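Local coordinates for protein CCMAN5 (Cellulosimicrobium cellulans, PDB 2XSG) that probably hydrolyses alpha-mannosidic linkages as a calcium-binding family 92 glycoside hydrolase, and has been used to enable mannose-6-phosphate modification of yeast-produced human lysosomal enzymes, at residues V185-Q190 against A236-D241; F311-Y316 against Y648-R653; T388-G391 against G396-H399. All blocks are in the same frame, centred on the assembly; numbering follows the deposited sequence.

Contact 1 (V185-Q190 against A236-D241); sequences VELSGQ and AILTFD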
# COMPACT_ATOMS: atom_id res chain seq x y z
N VAL A 185 2.08 34.62 11.06
CA VAL A 185 2.76 33.75 12.01
C VAL A 185 3.31 32.52 11.30
O VAL A 185 2.68 31.98 10.40
CB VAL A 185 1.84 33.34 13.19
CG1 VAL A 185 2.55 32.36 14.12
CG2 VAL A 185 1.43 34.56 13.98
N GLU A 186 4.52 32.14 11.69
CA GLU A 186 5.16 30.92 11.24
C GLU A 186 5.42 30.07 12.48
O GLU A 186 5.93 30.59 13.50
CB GLU A 186 6.46 31.22 10.48
CG GLU A 186 7.08 30.00 9.76
CD GLU A 186 8.19 29.33 10.56
OE1 GLU A 186 8.59 29.89 11.60
OE2 GLU A 186 8.68 28.24 10.14
N LEU A 187 5.01 28.80 12.40
CA LEU A 187 5.17 27.80 13.46
C LEU A 187 6.09 26.72 12.93
O LEU A 187 5.99 26.33 11.76
CB LEU A 187 3.83 27.16 13.80
CG LEU A 187 2.63 28.01 14.24
CD1 LEU A 187 1.40 27.15 14.51
CD2 LEU A 187 2.99 28.84 15.47
N SER A 188 6.99 26.22 13.77
CA SER A 188 7.90 25.16 13.32
C SER A 188 8.40 24.33 14.47
O SER A 188 8.43 24.79 15.63
CB SER A 188 9.10 25.76 12.57
OG SER A 188 9.92 26.49 13.47
N GLY A 189 8.82 23.10 14.14
CA GLY A 189 9.33 22.16 15.12
C GLY A 189 9.35 20.74 14.58
O GLY A 189 9.47 20.54 13.37
N GLN A 190 9.22 19.76 15.47
CA GLN A 190 9.28 18.36 15.09
C GLN A 190 8.15 17.59 15.74
O GLN A 190 7.63 17.98 16.80
CB GLN A 190 10.63 17.76 15.48
CG GLN A 190 10.89 17.68 16.99
CD GLN A 190 10.36 16.38 17.62
OE1 GLN A 190 10.07 15.41 16.91
NE2 GLN A 190 10.23 16.36 18.93
N ALA A 236 -0.34 24.97 19.45
CA ALA A 236 -0.49 26.42 19.29
C ALA A 236 -1.90 26.76 18.83
O ALA A 236 -2.55 25.97 18.14
CB ALA A 236 0.55 26.96 18.31
N ILE A 237 -2.39 27.92 19.24
CA ILE A 237 -3.70 28.40 18.82
C ILE A 237 -3.52 29.74 18.13
O ILE A 237 -2.99 30.69 18.72
CB ILE A 237 -4.71 28.47 19.99
CG1 ILE A 237 -4.78 27.09 20.69
CG2 ILE A 237 -6.08 28.93 19.51
CD1 ILE A 237 -5.79 26.96 21.81
N LEU A 238 -3.91 29.79 16.86
CA LEU A 238 -3.82 31.00 16.05
C LEU A 238 -5.17 31.69 16.07
O LEU A 238 -6.19 31.05 15.86
CB LEU A 238 -3.46 30.65 14.60
CG LEU A 238 -2.12 29.91 14.39
CD1 LEU A 238 -2.14 29.06 13.11
CD2 LEU A 238 -0.93 30.89 14.39
N THR A 239 -5.18 33.00 16.31
CA THR A 239 -6.40 33.80 16.33
C THR A 239 -6.27 34.94 15.32
O THR A 239 -5.25 35.67 15.31
CB THR A 239 -6.73 34.33 17.74
OG1 THR A 239 -6.80 33.22 18.66
CG2 THR A 239 -8.08 35.06 17.76
N PHE A 240 -7.28 35.07 14.47
CA PHE A 240 -7.31 36.04 13.38
C PHE A 240 -8.30 37.17 13.64
O PHE A 240 -9.16 37.08 14.52
CB PHE A 240 -7.66 35.33 12.06
CG PHE A 240 -6.73 34.20 11.73
CD1 PHE A 240 -6.93 32.93 12.28
CD2 PHE A 240 -5.62 34.42 10.91
CE1 PHE A 240 -6.04 31.88 11.99
CE2 PHE A 240 -4.74 33.37 10.62
CZ PHE A 240 -4.95 32.10 11.15
N ASP A 241 -8.16 38.25 12.87
CA ASP A 241 -9.12 39.35 12.92
C ASP A 241 -10.46 38.96 12.25
O ASP A 241 -10.45 38.36 11.17
CB ASP A 241 -8.54 40.59 12.24
CG ASP A 241 -9.26 41.86 12.65
OD1 ASP A 241 -8.73 42.57 13.54
OD2 ASP A 241 -10.36 42.13 12.14

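Contact 2 (F311-Y316 against Y648-R653); sequences FYTHLY and YRLDPR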
# COMPACT_ATOMS: atom_id res chain seq x y z
N PHE A 311 -10.85 0.96 -11.89
CA PHE A 311 -9.47 0.94 -12.34
C PHE A 311 -8.68 2.20 -11.95
O PHE A 311 -7.60 2.09 -11.33
CB PHE A 311 -9.37 0.70 -13.85
CG PHE A 311 -7.97 0.67 -14.35
CD1 PHE A 311 -7.22 -0.50 -14.25
CD2 PHE A 311 -7.38 1.81 -14.88
CE1 PHE A 311 -5.91 -0.52 -14.68
CE2 PHE A 311 -6.07 1.79 -15.31
CZ PHE A 311 -5.33 0.62 -15.21
N TYR A 312 -9.19 3.37 -12.31
CA TYR A 312 -8.46 4.62 -12.08
C TYR A 312 -8.32 4.98 -10.59
O TYR A 312 -7.31 5.57 -10.18
CB TYR A 312 -8.96 5.79 -12.95
CG TYR A 312 -8.47 5.64 -14.39
CD1 TYR A 312 -7.12 5.84 -14.72
CD2 TYR A 312 -9.34 5.26 -15.40
CE1 TYR A 312 -6.66 5.67 -16.02
CE2 TYR A 312 -8.90 5.08 -16.70
CZ TYR A 312 -7.55 5.28 -17.00
OH TYR A 312 -7.12 5.11 -18.29
N THR A 313 -9.32 4.62 -9.81
CA THR A 313 -9.29 4.78 -8.36
C THR A 313 -8.13 3.94 -7.78
O THR A 313 -7.36 4.42 -6.95
CB THR A 313 -10.63 4.38 -7.71
OG1 THR A 313 -11.68 5.23 -8.20
CG2 THR A 313 -10.55 4.46 -6.18
N HIS A 314 -8.01 2.69 -8.24
CA HIS A 314 -6.95 1.82 -7.74
C HIS A 314 -5.58 2.15 -8.35
O HIS A 314 -4.54 1.96 -7.69
CB HIS A 314 -7.32 0.34 -7.88
CG HIS A 314 -8.47 -0.06 -7.01
ND1 HIS A 314 -8.48 0.14 -5.65
CD2 HIS A 314 -9.67 -0.62 -7.32
CE1 HIS A 314 -9.63 -0.28 -5.15
NE2 HIS A 314 -10.36 -0.76 -6.14
N LEU A 315 -5.56 2.66 -9.58
CA LEU A 315 -4.31 3.19 -10.10
C LEU A 315 -3.84 4.36 -9.20
O LEU A 315 -2.64 4.45 -8.84
CB LEU A 315 -4.43 3.63 -11.56
CG LEU A 315 -3.16 3.95 -12.35
CD1 LEU A 315 -2.23 2.72 -12.50
CD2 LEU A 315 -3.48 4.53 -13.73
N TYR A 316 -4.77 5.24 -8.84
CA TYR A 316 -4.47 6.33 -7.90
C TYR A 316 -3.84 5.79 -6.60
O TYR A 316 -2.83 6.28 -6.15
CB TYR A 316 -5.73 7.17 -7.66
CG TYR A 316 -5.69 8.09 -6.45
CD1 TYR A 316 -5.13 9.37 -6.52
CD2 TYR A 316 -6.24 7.68 -5.24
CE1 TYR A 316 -5.11 10.22 -5.40
CE2 TYR A 316 -6.21 8.51 -4.12
CZ TYR A 316 -5.65 9.78 -4.20
OH TYR A 316 -5.63 10.60 -3.09
N TYR A 648 -14.09 -6.38 -4.46
CA TYR A 648 -13.82 -4.98 -4.73
C TYR A 648 -15.12 -4.27 -5.12
O TYR A 648 -15.79 -4.72 -6.06
CB TYR A 648 -12.85 -4.88 -5.91
CG TYR A 648 -11.44 -5.28 -5.61
CD1 TYR A 648 -11.05 -6.62 -5.65
CD2 TYR A 648 -10.47 -4.32 -5.33
CE1 TYR A 648 -9.73 -7.00 -5.37
CE2 TYR A 648 -9.13 -4.69 -5.07
CZ TYR A 648 -8.78 -6.03 -5.10
OH TYR A 648 -7.48 -6.40 -4.85
N ARG A 649 -15.46 -3.19 -4.42
CA ARG A 649 -16.66 -2.37 -4.73
C ARG A 649 -16.27 -0.91 -4.98
O ARG A 649 -15.35 -0.41 -4.33
CB ARG A 649 -17.69 -2.37 -3.58
CG ARG A 649 -18.02 -3.74 -2.98
CD ARG A 649 -19.45 -3.84 -2.45
NE ARG A 649 -20.02 -5.06 -3.02
CZ ARG A 649 -21.02 -5.78 -2.50
NH1 ARG A 649 -21.59 -5.42 -1.36
NH2 ARG A 649 -21.43 -6.89 -3.13
N LEU A 650 -17.00 -0.23 -5.87
CA LEU A 650 -16.87 1.22 -5.97
C LEU A 650 -17.82 1.81 -4.93
O LEU A 650 -18.91 2.30 -5.25
CB LEU A 650 -17.16 1.75 -7.38
CG LEU A 650 -16.67 3.19 -7.63
CD1 LEU A 650 -15.15 3.25 -7.81
CD2 LEU A 650 -17.37 3.81 -8.83
N ASP A 651 -17.37 1.75 -3.68
CA ASP A 651 -18.14 2.14 -2.52
C ASP A 651 -17.17 2.53 -1.43
O ASP A 651 -16.02 2.05 -1.42
CB ASP A 651 -18.96 0.94 -2.01
CG ASP A 651 -20.04 1.34 -1.05
OD1 ASP A 651 -21.04 1.93 -1.52
OD2 ASP A 651 -19.89 1.11 0.17
N PRO A 652 -17.61 3.39 -0.48
CA PRO A 652 -16.80 3.59 0.72
C PRO A 652 -16.44 2.26 1.41
O PRO A 652 -15.32 2.11 1.94
CB PRO A 652 -17.70 4.47 1.60
CG PRO A 652 -18.47 5.29 0.61
CD PRO A 652 -18.70 4.37 -0.59
N ARG A 653 -17.36 1.30 1.40
CA ARG A 653 -17.03 -0.05 1.82
C ARG A 653 -16.35 -0.71 0.61
O ARG A 653 -16.98 -1.46 -0.14
CB ARG A 653 -18.29 -0.82 2.25
CG ARG A 653 -19.07 -0.20 3.41
CD ARG A 653 -20.21 -1.16 3.86
NE ARG A 653 -20.77 -0.75 5.14
CZ ARG A 653 -21.42 -1.56 5.98
NH1 ARG A 653 -21.59 -2.84 5.68
NH2 ARG A 653 -21.90 -1.08 7.13
O HOH W 1 -12.90 -1.29 -4.34

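Contact 3 (T388-G391 against G396-H399); sequences TGTG and GFVH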
# COMPACT_ATOMS: atom_id res chain seq x y z
N THR A 388 26.07 2.16 9.95
CA THR A 388 26.08 2.48 11.38
C THR A 388 27.10 1.62 12.13
O THR A 388 27.60 2.02 13.20
CB THR A 388 24.70 2.31 12.05
OG1 THR A 388 24.30 0.93 12.01
CG2 THR A 388 23.64 3.19 11.38
N GLY A 389 27.43 0.47 11.56
CA GLY A 389 28.32 -0.49 12.19
C GLY A 389 27.72 -1.20 13.40
O GLY A 389 28.40 -1.95 14.08
N THR A 390 26.44 -0.96 13.69
CA THR A 390 25.85 -1.50 14.92
C THR A 390 25.35 -2.94 14.81
O THR A 390 25.12 -3.60 15.83
CB THR A 390 24.69 -0.64 15.45
OG1 THR A 390 23.56 -0.79 14.58
CG2 THR A 390 25.11 0.85 15.56
N GLY A 391 25.15 -3.40 13.58
CA GLY A 391 24.57 -4.73 13.32
C GLY A 391 23.09 -4.86 13.69
O GLY A 391 22.48 -5.90 13.45
N GLY A 396 15.48 -0.82 15.21
CA GLY A 396 16.18 -0.11 16.29
C GLY A 396 16.53 1.34 16.02
O GLY A 396 17.04 2.03 16.90
N PHE A 397 16.26 1.81 14.81
CA PHE A 397 16.57 3.18 14.44
C PHE A 397 15.31 4.03 14.39
O PHE A 397 14.20 3.52 14.26
CB PHE A 397 17.24 3.24 13.05
CG PHE A 397 18.44 2.36 12.91
CD1 PHE A 397 19.62 2.65 13.58
CD2 PHE A 397 18.38 1.22 12.10
CE1 PHE A 397 20.75 1.82 13.46
CE2 PHE A 397 19.49 0.37 11.97
CZ PHE A 397 20.68 0.68 12.64
N VAL A 398 15.50 5.34 14.47
CA VAL A 398 14.44 6.30 14.22
C VAL A 398 14.36 6.54 12.71
O VAL A 398 15.35 6.90 12.08
CB VAL A 398 14.69 7.63 14.98
CG1 VAL A 398 13.63 8.66 14.59
CG2 VAL A 398 14.68 7.39 16.50
N HIS A 399 13.19 6.30 12.11
CA HIS A 399 13.04 6.43 10.66
C HIS A 399 12.65 7.84 10.13
O HIS A 399 12.23 8.70 10.90
CB HIS A 399 12.13 5.33 10.14
CG HIS A 399 12.83 4.01 10.04
ND1 HIS A 399 13.19 3.28 11.15
CD2 HIS A 399 13.29 3.33 8.97
CE1 HIS A 399 13.82 2.19 10.76
NE2 HIS A 399 13.91 2.20 9.45

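Contact 1 (V185-Q190 against A236-D241)
Val-185 and Leu-187 face Leu-238 and Ala-236 across the gap between two beta sheets, a worked example of how two sheets can meet through side chains, with no backbone pairing between the two strands. The strands run nearly antiparallel, at 168°, but their axes stay 9.9 Å apart, so they are layers stacked face to face. Val-185 presents CG1 and CB to one branch of Leu-238, with CG1 3.8 Å from Leu-238 CD2; the other branch, CD1, lies 4.3 Å from Leu-187 CD1. Leu-238 thus divides its fork between two neighbours on the same face of the opposing strand. Leu-187 brings both methyls to the single methyl of Ala-236, CD1 at 3.9 Å from CB and CD2 at 4.2 Å, and its CD1 serves Leu-238 as well. This follows from its first torsion (chi1 -56°), which sets CG beside the backbone N and, with CB already pointing at the other sheet, carries the fork across the gap. Val-161, on the strand next to 235-240, touches both leucines, and Val-177 flanks Val-185 and Leu-187 in their own sheet. The chemistry is wholly apolar: backbone polar groups of strand 185-190 bond within their own sheet, as Leu-187 does with Ala-206, and non-directional packing of buried methyl groups, with no polar atom of these side chains to satisfy, holds the layers together here.

Contact 2 (F311-Y316 against Y648-R653)
Tyr-648 turns the CD2 side of its ring toward His-314, making an offset edge-to-face pair with ring centroids 5.5 Å apart and planes at 83°. The closest atoms are Tyr-648 CD2 and His-314 NE2, at 3.7 Å, while Tyr-648 CE2 lies over one face of the imidazole, toward its rim. A water joins this first shell. It sits in the plane of the imidazole, 3.2 Å from His-314 NE2, and donates to Arg-649 O at 2.6 Å, so the histidine meets the 648-653 loop through a ring on one face and through solvent at one edge. One helix position earlier, Thr-313 OG1 touches Leu-650 CD1 at 4.0 Å; CG of that leucine is anti to the backbone N (chi1 -164°), which brings the branch back toward the helix.

The second shell helps to position these groups. Helix 665-675 holds both rings: Ser-667 OG bonds His-314 ND1, Met-666 O takes the hydrogen bond of Tyr-648 OH, and Phe-670 packs against both. Thr-313 OG1 is engaged by Arg-309 O and Asp-14 N. In the loop, Leu-650 centres an inverse gamma turn, and Asp-651 OD2 accepts from Arg-653 N at 2.8 Å. That last bond defines an Asx turn, and the whole is a turn-rich loop docked on a helix through an aromatic pair and a bridging water, with the Tyr-648 side chain about 11 Å from the bound calcium ion, in a catalytic domain that belongs to the six-hairpin, (alpha/alpha)6-barrel class.

Contact 3 (T388-G391 against G396-H399)
Thr-388 OG1, which rests against the ring of Phe-397, is gripped by three polar groups at once. It accepts hydrogen bonds from Thr-390 OG1 at 3.2 Å and, weakly but nearly straight (168°), from the backbone N of Thr-390 at 3.3 Å; the carbonyl of Ala-385, in the last turn of helix 368-387, takes its own proton. Thr-390 OG1 is in turn held by the backbone N of Gly-392. The first torsion of Thr-388 (chi1 64°) makes this possible by tucking OG1 between backbone N and carbonyl carbon, over the turn that follows.

Phe-397 brings the far end of its ring toward Thr-388 from the opposite direction, while Thr-390 slides past alongside. Phe-397 CZ is 3.7 Å from Thr-388 OG1 and 3.8 Å from Thr-390 OG1, while CE1 meets the methyl, Thr-388 CG2, at 3.8 Å; the two hydroxyls approach obliquely. Replacing Thr-388 with an alanine is likely to leave the Ala-385 carbonyl without this donor and the hydroxyl and backbone N of Thr-390 without their shared acceptor, and to open a gap beside the phenylalanine ring.

Further along, His-399 ND1 donates to Phe-397 O at 3.3 Å, from well above the carbonyl plane, while Trp-406 stacks on the imidazole. Backbone bonds of His-399 to Ala-199 and Thr-201 anchor this end to strand 198-208 of the N-terminal domain. The arrangement is a helix C-terminus: after helix 368-387, Gly-389 breaks off with positive phi, Thr-388 OG1 and the N of Thr-390 form a weak ST turn, and the loop then folds back to bring the end of an aromatic ring against that turn at the protein surface, probably near where the N-terminal and catalytic domains meet.

From the N terminus, the chain first enters contact 1 on strand 185-195 and closes it at 236-241, after a 45-residue, largely beta excursion; this joins two sheets of the N-terminal domain. Contact 2 opens afterwards, at 311-316, and closes only after 331 intervening residues, at 648-653, bringing together distant parts of the catalytic domain. Contact 3 closes a tight loop of four intervening residues within that long span, so it is nested in contact 2, while contact 1 stands in series with both. Contacts 2 and 3 lie on opposite sides of the chain's centre. Contacts 1 and 3 do not touch, but approach to about 8 Å at their nearest atoms, probably near where the domains meet, since His-399 bonds to strand 198-208.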